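Long-range contact in tRNA (adenine(22)-N(1))-methyltransferase (PDB 6Q56), which methylates N1 of adenosine 22 in tRNA, using S-adenosyl-L-methionine as the methyl donor: residues S28-N40 / S58-I72. The protein carries 2 engineered substitutions. Numbering follows the deposited sequence.
Engineered in segment 28-40: Ser35 (natural residue Cys).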
loop_
_atom_site.group_PDB
_atom_site.type_symbol
_atom_site.label_atom_id
_atom_site.label_comp_id
_atom_site.label_asym_id
_atom_site.label_seq_id
_atom_site.Cartn_x
_atom_site.Cartn_y
_atom_site.Cartn_z
ATOM N N SER A 28 9.272 -9.275 -1.601
ATOM C CA SER A 28 8.452 -10.404 -2.011
ATOM C C SER A 28 8.402 -11.540 -1.002
ATOM O O SER A 28 9.419 -12.015 -0.530
ATOM C CB SER A 28 8.925 -10.947 -3.357
ATOM O OG SER A 28 8.039 -11.922 -3.857
ATOM N N ASP A 29 7.191 -11.968 -0.686
ATOM C CA ASP A 29 6.989 -13.057 0.248
ATOM C C ASP A 29 7.189 -14.393 -0.457
ATOM O O ASP A 29 6.264 -14.943 -1.035
ATOM C CB ASP A 29 5.595 -12.982 0.853
ATOM C CG ASP A 29 5.390 -13.982 1.969
ATOM O OD1 ASP A 29 6.267 -14.834 2.182
ATOM O OD2 ASP A 29 4.341 -13.918 2.633
ATOM N N HIS A 30 8.415 -14.893 -0.398
ATOM C CA HIS A 30 8.793 -16.161 -1.016
ATOM C C HIS A 30 8.700 -16.127 -2.531
ATOM O O HIS A 30 8.860 -17.146 -3.178
ATOM C CB HIS A 30 7.928 -17.296 -0.492
ATOM C CG HIS A 30 8.307 -17.761 0.875
ATOM N ND1 HIS A 30 7.898 -17.115 2.019
ATOM C CD2 HIS A 30 9.053 -18.812 1.281
ATOM C CE1 HIS A 30 8.377 -17.748 3.072
ATOM N NE2 HIS A 30 9.083 -18.781 2.651
ATOM N N ALA A 31 8.439 -14.949 -3.079
ATOM C CA ALA A 31 8.317 -14.776 -4.513
ATOM C C ALA A 31 7.074 -15.479 -5.024
ATOM O O ALA A 31 6.981 -15.799 -6.196
ATOM C CB ALA A 31 9.549 -15.310 -5.217
ATOM N N TYR A 32 6.123 -15.716 -4.133
ATOM C CA TYR A 32 4.888 -16.385 -4.501
ATOM C C TYR A 32 4.064 -15.530 -5.449
ATOM O O TYR A 32 3.651 -15.987 -6.498
ATOM C CB TYR A 32 4.061 -16.721 -3.264
ATOM C CG TYR A 32 4.634 -17.826 -2.412
ATOM C CD1 TYR A 32 5.259 -18.912 -2.985
ATOM C CD2 TYR A 32 4.526 -17.792 -1.034
ATOM C CE1 TYR A 32 5.781 -19.925 -2.210
ATOM C CE2 TYR A 32 5.040 -18.800 -0.254
ATOM C CZ TYR A 32 5.665 -19.865 -0.849
ATOM O OH TYR A 32 6.179 -20.871 -0.083
ATOM N N LEU A 33 3.835 -14.285 -5.066
ATOM C CA LEU A 33 3.051 -13.370 -5.872
ATOM C C LEU A 33 3.596 -13.300 -7.290
ATOM O O LEU A 33 2.867 -13.528 -8.244
ATOM C CB LEU A 33 3.032 -11.982 -5.241
ATOM C CG LEU A 33 2.507 -10.842 -6.103
ATOM C CD1 LEU A 33 1.059 -11.063 -6.476
ATOM C CD2 LEU A 33 2.667 -9.524 -5.382
ATOM N N PRO A 34 4.881 -13.009 -7.441
ATOM C CA PRO A 34 5.463 -12.927 -8.782
ATOM C C PRO A 34 5.427 -14.261 -9.517
ATOM O O PRO A 34 5.214 -14.282 -10.717
ATOM C CB PRO A 34 6.906 -12.465 -8.533
ATOM C CG PRO A 34 7.103 -12.457 -7.061
ATOM C CD PRO A 34 5.757 -12.412 -6.427
ATOM N N SER A 35 5.625 -15.361 -8.807
ATOM C CA SER A 35 5.589 -16.668 -9.438
ATOM C C SER A 35 4.181 -16.900 -9.947
ATOM O O SER A 35 3.966 -17.371 -11.052
ATOM C CB SER A 35 5.971 -17.758 -8.442
ATOM O OG SER A 35 7.355 -17.762 -8.168
ATOM N N TYR A 36 3.228 -16.548 -9.103
ATOM C CA TYR A 36 1.816 -16.692 -9.411
ATOM C C TYR A 36 1.424 -15.841 -10.608
ATOM O O TYR A 36 0.651 -16.274 -11.447
ATOM C CB TYR A 36 0.974 -16.297 -8.197
ATOM C CG TYR A 36 -0.509 -16.224 -8.446
ATOM C CD1 TYR A 36 -1.073 -15.117 -9.045
ATOM C CD2 TYR A 36 -1.343 -17.253 -8.066
ATOM C CE1 TYR A 36 -2.427 -15.039 -9.265
ATOM C CE2 TYR A 36 -2.699 -17.184 -8.281
ATOM C CZ TYR A 36 -3.234 -16.076 -8.880
ATOM O OH TYR A 36 -4.579 -16.009 -9.101
ATOM N N ALA A 37 1.955 -14.628 -10.675
ATOM C CA ALA A 37 1.629 -13.707 -11.756
ATOM C C ALA A 37 2.167 -14.159 -13.102
ATOM O O ALA A 37 1.476 -14.082 -14.107
ATOM C CB ALA A 37 2.130 -12.314 -11.431
ATOM N N VAL A 38 3.401 -14.630 -13.104
ATOM C CA VAL A 38 4.046 -15.099 -14.314
ATOM C C VAL A 38 3.428 -16.408 -14.788
ATOM O O VAL A 38 3.176 -16.587 -15.968
ATOM C CB VAL A 38 5.553 -15.263 -14.090
ATOM C CG1 VAL A 38 6.209 -15.945 -15.271
ATOM C CG2 VAL A 38 6.177 -13.910 -13.840
ATOM N N LEU A 39 3.174 -17.313 -13.857
ATOM C CA LEU A 39 2.569 -18.594 -14.186
ATOM C C LEU A 39 1.180 -18.425 -14.778
ATOM O O LEU A 39 0.800 -19.137 -15.693
ATOM C CB LEU A 39 2.455 -19.465 -12.946
ATOM C CG LEU A 39 3.716 -20.129 -12.420
ATOM C CD1 LEU A 39 3.457 -20.703 -11.047
ATOM C CD2 LEU A 39 4.166 -21.216 -13.369
ATOM N N ASN A 40 0.419 -17.485 -14.243
ATOM C CA ASN A 40 -0.919 -17.237 -14.735
ATOM C C ASN A 40 -0.908 -16.239 -15.873
ATOM O O ASN A 40 -1.936 -15.727 -16.263
ATOM C CB ASN A 40 -1.823 -16.751 -13.611
ATOM C CG ASN A 40 -2.075 -17.818 -12.574
ATOM O OD1 ASN A 40 -3.145 -18.411 -12.537
ATOM N ND2 ASN A 40 -1.085 -18.076 -11.734
ATOM N N SER A 58 15.903 -18.083 -0.091
ATOM C CA SER A 58 14.674 -18.861 -0.151
ATOM C C SER A 58 13.789 -18.483 -1.337
ATOM O O SER A 58 13.054 -19.310 -1.851
ATOM C CB SER A 58 13.881 -18.704 1.145
ATOM O OG SER A 58 13.165 -17.485 1.181
ATOM N N ALA A 59 13.857 -17.235 -1.770
ATOM C CA ALA A 59 13.060 -16.805 -2.899
ATOM C C ALA A 59 13.715 -17.326 -4.164
ATOM O O ALA A 59 13.055 -17.812 -5.066
ATOM C CB ALA A 59 12.956 -15.296 -2.929
ATOM N N LYS A 60 15.033 -17.234 -4.201
ATOM C CA LYS A 60 15.803 -17.699 -5.339
ATOM C C LYS A 60 15.601 -19.194 -5.512
ATOM O O LYS A 60 15.530 -19.688 -6.623
ATOM C CB LYS A 60 17.288 -17.393 -5.137
ATOM C CG LYS A 60 18.084 -17.227 -6.415
ATOM C CD LYS A 60 19.459 -16.655 -6.127
ATOM C CE LYS A 60 20.336 -17.663 -5.406
ATOM N NZ LYS A 60 21.600 -17.064 -4.898
ATOM N N ARG A 61 15.511 -19.912 -4.402
ATOM C CA ARG A 61 15.338 -21.352 -4.440
ATOM C C ARG A 61 13.941 -21.764 -4.864
ATOM O O ARG A 61 13.770 -22.796 -5.488
ATOM C CB ARG A 61 15.670 -21.967 -3.085
ATOM C CG ARG A 61 17.158 -22.042 -2.816
ATOM C CD ARG A 61 17.900 -22.708 -3.963
ATOM N NE ARG A 61 19.334 -22.481 -3.876
ATOM C CZ ARG A 61 20.186 -23.300 -3.271
ATOM N NH1 ARG A 61 19.753 -24.415 -2.703
ATOM N NH2 ARG A 61 21.473 -23.003 -3.241
ATOM N N GLN A 62 12.943 -20.965 -4.523
ATOM C CA GLN A 62 11.584 -21.276 -4.904
ATOM C C GLN A 62 11.458 -21.073 -6.399
ATOM O O GLN A 62 10.929 -21.922 -7.107
ATOM C CB GLN A 62 10.600 -20.383 -4.170
ATOM C CG GLN A 62 9.160 -20.833 -4.295
ATOM C CD GLN A 62 8.938 -22.219 -3.731
ATOM O OE1 GLN A 62 9.833 -22.808 -3.131
ATOM N NE2 GLN A 62 7.740 -22.752 -3.928
ATOM N N VAL A 63 11.950 -19.937 -6.873
ATOM C CA VAL A 63 11.899 -19.612 -8.286
ATOM C C VAL A 63 12.678 -20.641 -9.099
ATOM O O VAL A 63 12.294 -20.991 -10.202
ATOM C CB VAL A 63 12.431 -18.196 -8.541
ATOM C CG1 VAL A 63 12.617 -17.940 -10.024
ATOM C CG2 VAL A 63 11.479 -17.188 -7.938
ATOM N N GLU A 64 13.773 -21.125 -8.544
ATOM C CA GLU A 64 14.574 -22.119 -9.226
ATOM C C GLU A 64 13.815 -23.435 -9.174
ATOM O O GLU A 64 13.697 -24.135 -10.165
ATOM C CB GLU A 64 15.933 -22.256 -8.551
ATOM C CG GLU A 64 17.079 -22.525 -9.508
ATOM C CD GLU A 64 18.438 -22.399 -8.839
ATOM O OE1 GLU A 64 18.488 -22.075 -7.632
ATOM O OE2 GLU A 64 19.455 -22.622 -9.525
ATOM N N LYS A 65 13.288 -23.743 -7.997
ATOM C CA LYS A 65 12.525 -24.960 -7.770
ATOM C C LYS A 65 11.314 -24.986 -8.685
ATOM O O LYS A 65 10.919 -26.036 -9.169
ATOM C CB LYS A 65 12.071 -25.038 -6.306
ATOM C CG LYS A 65 11.396 -26.337 -5.890
ATOM C CD LYS A 65 12.406 -27.400 -5.495
ATOM C CE LYS A 65 11.807 -28.436 -4.554
ATOM N NZ LYS A 65 10.701 -29.229 -5.144
ATOM N N SER A 66 10.731 -23.817 -8.919
ATOM C CA SER A 66 9.560 -23.696 -9.773
ATOM C C SER A 66 9.944 -23.608 -11.241
ATOM O O SER A 66 9.085 -23.548 -12.104
ATOM C CB SER A 66 8.758 -22.454 -9.394
ATOM O OG SER A 66 8.062 -22.638 -8.182
ATOM N N GLY A 67 11.236 -23.608 -11.518
ATOM C CA GLY A 67 11.708 -23.514 -12.882
ATOM C C GLY A 67 11.249 -22.231 -13.541
ATOM O O GLY A 67 10.921 -22.208 -14.719
ATOM N N LEU A 68 11.227 -21.152 -12.771
ATOM C CA LEU A 68 10.811 -19.854 -13.274
ATOM C C LEU A 68 11.990 -18.899 -13.390
ATOM O O LEU A 68 11.824 -17.702 -13.578
ATOM C CB LEU A 68 9.752 -19.257 -12.356
ATOM C CG LEU A 68 8.395 -19.942 -12.398
ATOM C CD1 LEU A 68 7.490 -19.375 -11.326
ATOM C CD2 LEU A 68 7.778 -19.780 -13.769
ATOM N N ASN A 69 13.181 -19.454 -13.273
ATOM C CA ASN A 69 14.397 -18.667 -13.366
ATOM C C ASN A 69 14.446 -17.861 -14.662
ATOM O O ASN A 69 14.969 -16.767 -14.693
ATOM C CB ASN A 69 15.615 -19.587 -13.262
ATOM C CG ASN A 69 16.914 -18.830 -13.204
ATOM O OD1 ASN A 69 16.940 -17.604 -13.305
ATOM N ND2 ASN A 69 18.006 -19.556 -13.040
ATOM N N SER A 70 13.890 -18.424 -15.724
ATOM C CA SER A 70 13.890 -17.792 -17.047
ATOM C C SER A 70 13.065 -16.514 -17.164
ATOM O O SER A 70 13.335 -15.680 -18.017
ATOM C CB SER A 70 13.381 -18.780 -18.090
ATOM O OG SER A 70 11.979 -18.880 -18.015
ATOM N N HIS A 71 12.059 -16.365 -16.318
ATOM C CA HIS A 71 11.200 -15.195 -16.363
ATOM C C HIS A 71 11.222 -14.394 -15.074
ATOM O O HIS A 71 10.681 -13.308 -15.023
ATOM C CB HIS A 71 9.756 -15.608 -16.637
ATOM C CG HIS A 71 9.538 -16.215 -17.985
ATOM N ND1 HIS A 71 9.708 -17.558 -18.231
ATOM C CD2 HIS A 71 9.149 -15.665 -19.156
ATOM C CE1 HIS A 71 9.441 -17.808 -19.496
ATOM N NE2 HIS A 71 9.098 -16.677 -20.080
ATOM N N ILE A 72 11.837 -14.934 -14.032
ATOM C CA ILE A 72 11.885 -14.248 -12.751
ATOM C C ILE A 72 13.297 -14.057 -12.238
ATOM O O ILE A 72 14.077 -14.986 -12.168
ATOM C CB ILE A 72 11.075 -14.997 -11.689
ATOM C CG1 ILE A 72 9.622 -15.112 -12.134
ATOM C CG2 ILE A 72 11.163 -14.282 -10.356
ATOM C CD1 ILE A 72 8.691 -15.642 -11.080
HETATM O O HOH W 1 11.457 -14.999 0.548
#
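Leu68 lays CD1 against the Ser35 side chain, 3.5 Å from OG, and crosses Leu39 at about a right angle, its CD2 3.9 Å from Leu39 CD2. Ser35 is an engineered residue. Its OG lies beside its own backbone N (chi1 -74°) and donates to Ala31 O at 2.8 Å. That oxygen takes two donors, Ser35 N and Ser35 OG, from opposite faces of its plane. Ile72 runs its CD1 up to Ser35 CA at 3.7 Å. Toward the C-terminal end of helix 32-39, Val38 CG1 meets His71 CB at 3.8 Å. The Val38 and Ile72 side chains slide past each other in opposite directions, with Val38 CG2 against Ile72 CG1. At the N-cap, Ala31 CB touches Val63 CG2 at 3.8 Å and also meets Ala59. The Gln62 chain bends at chi2 (61°) and brings NE2 to the edge of the Tyr32 ring, 3.8 Å from CE1, with amide and ring planes 88° apart. A water links His30 N, weakly, to Ser58 OG, which is hydrogen-bonded to Pro55 O. Helix 32-39 thus packs on the end of helix 53-65 and the loop into strand 72-76, joining two consecutive beta-alpha-beta crossovers of the Rossmann-like SAM-dependent methyltransferase fold.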